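Local coordinates for p450 cytochrome, putative (Rippkaea orientalis, PDB 6Y01), which probably binds the molybdenum cofactor and acts as its carrier, at residues P16-M21 with V111-G116. Numbering follows the deposited sequence.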
ATOM      1  N   PRO D  16       3.928  -5.339  24.239  1.00 27.05           N
ATOM      2  CA  PRO D  16       2.996  -4.321  23.757  1.00 28.38           C
ATOM      3  C   PRO D  16       3.695  -3.303  22.866  1.00 26.82           C
ATOM      4  O   PRO D  16       4.813  -2.849  23.205  1.00 28.52           O
ATOM      5  CB  PRO D  16       2.475  -3.661  25.034  1.00 30.35           C
ATOM      6  CG  PRO D  16       2.638  -4.763  26.074  1.00 31.64           C
ATOM      7  CD  PRO D  16       3.921  -5.456  25.693  1.00 30.58           C
ATOM      8  N   ILE D  17       3.052  -2.933  21.761  1.00 27.27           N
ATOM      9  CA  ILE D  17       3.492  -1.863  20.861  1.00 26.25           C
ATOM     10  C   ILE D  17       2.511  -0.709  20.995  1.00 25.07           C
ATOM     11  O   ILE D  17       1.306  -0.883  20.812  1.00 25.78           O
ATOM     12  CB  ILE D  17       3.541  -2.260  19.393  1.00 31.59           C
ATOM     13  CG1 ILE D  17       4.552  -3.339  19.138  1.00 33.85           C
ATOM     14  CG2 ILE D  17       3.852  -1.037  18.545  1.00 33.10           C
ATOM     15  CD1 ILE D  17       4.690  -3.685  17.634  1.00 38.98           C
ATOM     16  N   ILE D  18       3.015   0.444  21.408  1.00 23.92           N
ATOM     17  CA  ILE D  18       2.200   1.652  21.619  1.00 23.36           C
ATOM     18  C   ILE D  18       2.549   2.617  20.517  1.00 23.53           C
ATOM     19  O   ILE D  18       3.742   3.020  20.385  1.00 24.00           O
ATOM     20  CB  ILE D  18       2.450   2.272  22.992  1.00 24.47           C
ATOM     21  CG1 ILE D  18       2.335   1.229  24.107  1.00 27.07           C
ATOM     22  CG2 ILE D  18       1.516   3.437  23.222  1.00 26.18           C
ATOM     23  CD1 ILE D  18       1.091   0.435  24.156  1.00 28.23           C
ATOM     24  N   GLY D  19       1.548   2.973  19.699  1.00 23.33           N
ATOM     25  CA  GLY D  19       1.745   3.946  18.648  1.00 24.34           C
ATOM     26  C   GLY D  19       1.509   5.332  19.172  1.00 24.79           C
ATOM     27  O   GLY D  19       0.482   5.584  19.723  1.00 32.81           O
ATOM     28  N   VAL D  20       2.468   6.216  18.998  1.00 22.76           N
ATOM     29  CA  VAL D  20       2.330   7.624  19.388  1.00 23.61           C
ATOM     30  C   VAL D  20       2.321   8.445  18.119  1.00 23.98           C
ATOM     31  O   VAL D  20       3.316   8.466  17.385  1.00 24.59           O
ATOM     32  CB  VAL D  20       3.395   8.109  20.384  1.00 23.85           C
ATOM     33  CG1 VAL D  20       3.205   9.591  20.651  1.00 25.41           C
ATOM     34  CG2 VAL D  20       3.307   7.287  21.651  1.00 26.02           C
ATOM     35  N   MET D  21       1.186   9.092  17.871  1.00 24.93           N
ATOM     36  CA  MET D  21       0.948   9.921  16.704  1.00 25.33           C
ATOM     37  C   MET D  21       0.846  11.363  17.211  1.00 22.95           C
ATOM     38  O   MET D  21       0.415  11.612  18.336  1.00 27.03           O
ATOM     39  CB  MET D  21      -0.408   9.532  16.009  1.00 28.61           C
ATOM     40  CG  MET D  21      -0.565   8.071  15.672  1.00 37.03           C
ATOM     41  SD  MET D  21       0.570   7.419  14.349  1.00 42.67           S
ATOM     42  CE  MET D  21       1.458   6.172  15.277  1.00 41.88           C
ATOM     43  N   VAL D 111      -2.274  -0.116  21.188  1.00 25.12           N
ATOM     44  CA  VAL D 111      -3.009   1.109  21.574  1.00 24.39           C
ATOM     45  C   VAL D 111      -2.394   2.235  20.775  1.00 24.45           C
ATOM     46  O   VAL D 111      -1.148   2.263  20.600  1.00 25.89           O
ATOM     47  CB  VAL D 111      -2.918   1.395  23.077  1.00 25.81           C
ATOM     48  CG1 VAL D 111      -3.706   2.649  23.399  1.00 27.40           C
ATOM     49  CG2 VAL D 111      -3.353   0.208  23.915  1.00 28.71           C
ATOM     50  N   VAL D 112      -3.204   3.169  20.324  1.00 24.41           N
ATOM     51  CA  VAL D 112      -2.759   4.356  19.577  1.00 25.00           C
ATOM     52  C   VAL D 112      -3.012   5.551  20.487  1.00 26.26           C
ATOM     53  O   VAL D 112      -4.123   5.698  21.029  1.00 26.39           O
ATOM     54  CB  VAL D 112      -3.560   4.508  18.252  1.00 26.75           C
ATOM     55  CG1 VAL D 112      -3.240   5.821  17.582  1.00 31.56           C
ATOM     56  CG2 VAL D 112      -3.289   3.353  17.307  1.00 26.80           C
ATOM     57  N   ILE D 113      -1.971   6.362  20.703  1.00 25.05           N
ATOM     58  CA  ILE D 113      -2.119   7.635  21.415  1.00 25.12           C
ATOM     59  C   ILE D 113      -1.930   8.769  20.427  1.00 24.90           C
ATOM     60  O   ILE D 113      -0.909   8.806  19.697  1.00 27.54           O
ATOM     61  CB  ILE D 113      -1.077   7.782  22.543  1.00 26.66           C
ATOM     62  CG1 ILE D 113      -1.118   6.609  23.525  1.00 29.18           C
ATOM     63  CG2 ILE D 113      -1.254   9.117  23.218  1.00 27.76           C
ATOM     64  CD1 ILE D 113      -0.006   6.623  24.557  1.00 29.29           C
ATOM     65  N   ALA D 114      -2.897   9.677  20.417  1.00 24.70           N
ATOM     66  CA  ALA D 114      -2.795  10.907  19.641  1.00 24.97           C
ATOM     67  C   ALA D 114      -2.396  11.996  20.622  1.00 25.61           C
ATOM     68  O   ALA D 114      -3.198  12.402  21.470  1.00 26.36           O
ATOM     69  CB  ALA D 114      -4.102  11.248  18.933  1.00 29.08           C
ATOM     70  N   CYS D 115      -1.164  12.455  20.453  1.00 25.62           N
ATOM     71  CA  CYS D 115      -0.570  13.468  21.318  1.00 25.57           C
ATOM     72  C   CYS D 115      -0.551  14.765  20.537  1.00 25.83           C
ATOM     73  O   CYS D 115       0.339  14.986  19.716  1.00 27.19           O
ATOM     74  CB  CYS D 115       0.815  12.976  21.748  1.00 27.50           C
ATOM     75  SG  CYS D 115       1.715  14.069  22.821  1.00 31.17           S
ATOM     76  N   GLY D 116      -1.548  15.605  20.784  1.00 27.14           N
ATOM     77  CA  GLY D 116      -1.839  16.782  19.971  1.00 27.36           C
ATOM     78  C   GLY D 116      -2.735  16.419  18.793  1.00 27.17           C
ATOM     79  O   GLY D 116      -3.169  15.281  18.629  1.00 32.03           O
TER
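The peptide groups of Gly19 and Met21 bond to those of Val111, Ile113 and Cys115 where strands 17-21 and 111-115 run side by side, parallel, their axes 4.7 Å apart. The strand directions diverge by 23°. Ile18, Val20, Val111 and Ile113 project from one face of this ribbon; Met21, Val112 and Ala114 occupy the other. Four backbone hydrogen bonds join the strands. Gly19 N donates to Val111 O in the least straight of them, and Gly19 O then receives Ile113 N at 2.8 Å. Next along, Met21 N reaches Ile113 O almost perfectly straight (179°), while Met21 O takes Cys115 N at 2.8 Å. Gly19 and Met21 thus each use both N and O toward the neighbouring strand, and Ile18 and Val20 bond outward to strand 48-51.

On the isoleucine face, Ile18 CG2 meets Ile113 CD1 at 3.8 Å, the two side chains crossing at a slant. Helix 29-44 packs over this face through Ile42 and Leu38, and helix 162-176 covers Ile18 and Val111 with Ile169. On the reverse side Met21 CG sits 4.0 Å from Val112 CG1. With CG beside its own backbone N (chi1 -53°) and a further bend at the second torsion, the methionine folds back under Gly19. Its CE lies 4.0 Å from Gly19 CA. Helix 119-130 covers this side, Ala128 meeting Val112, Thr121 and Val125 meeting Ala114, and Glu124 meeting Met21.

Strands 48-51 and 135-138 flank the pair in an all-parallel Rossmann-type sheet. The chemistry implies a buried, apolar junction held by the four cross-strand bonds, although Val111 N remains without a partner, 3.7 Å from Ile17 O.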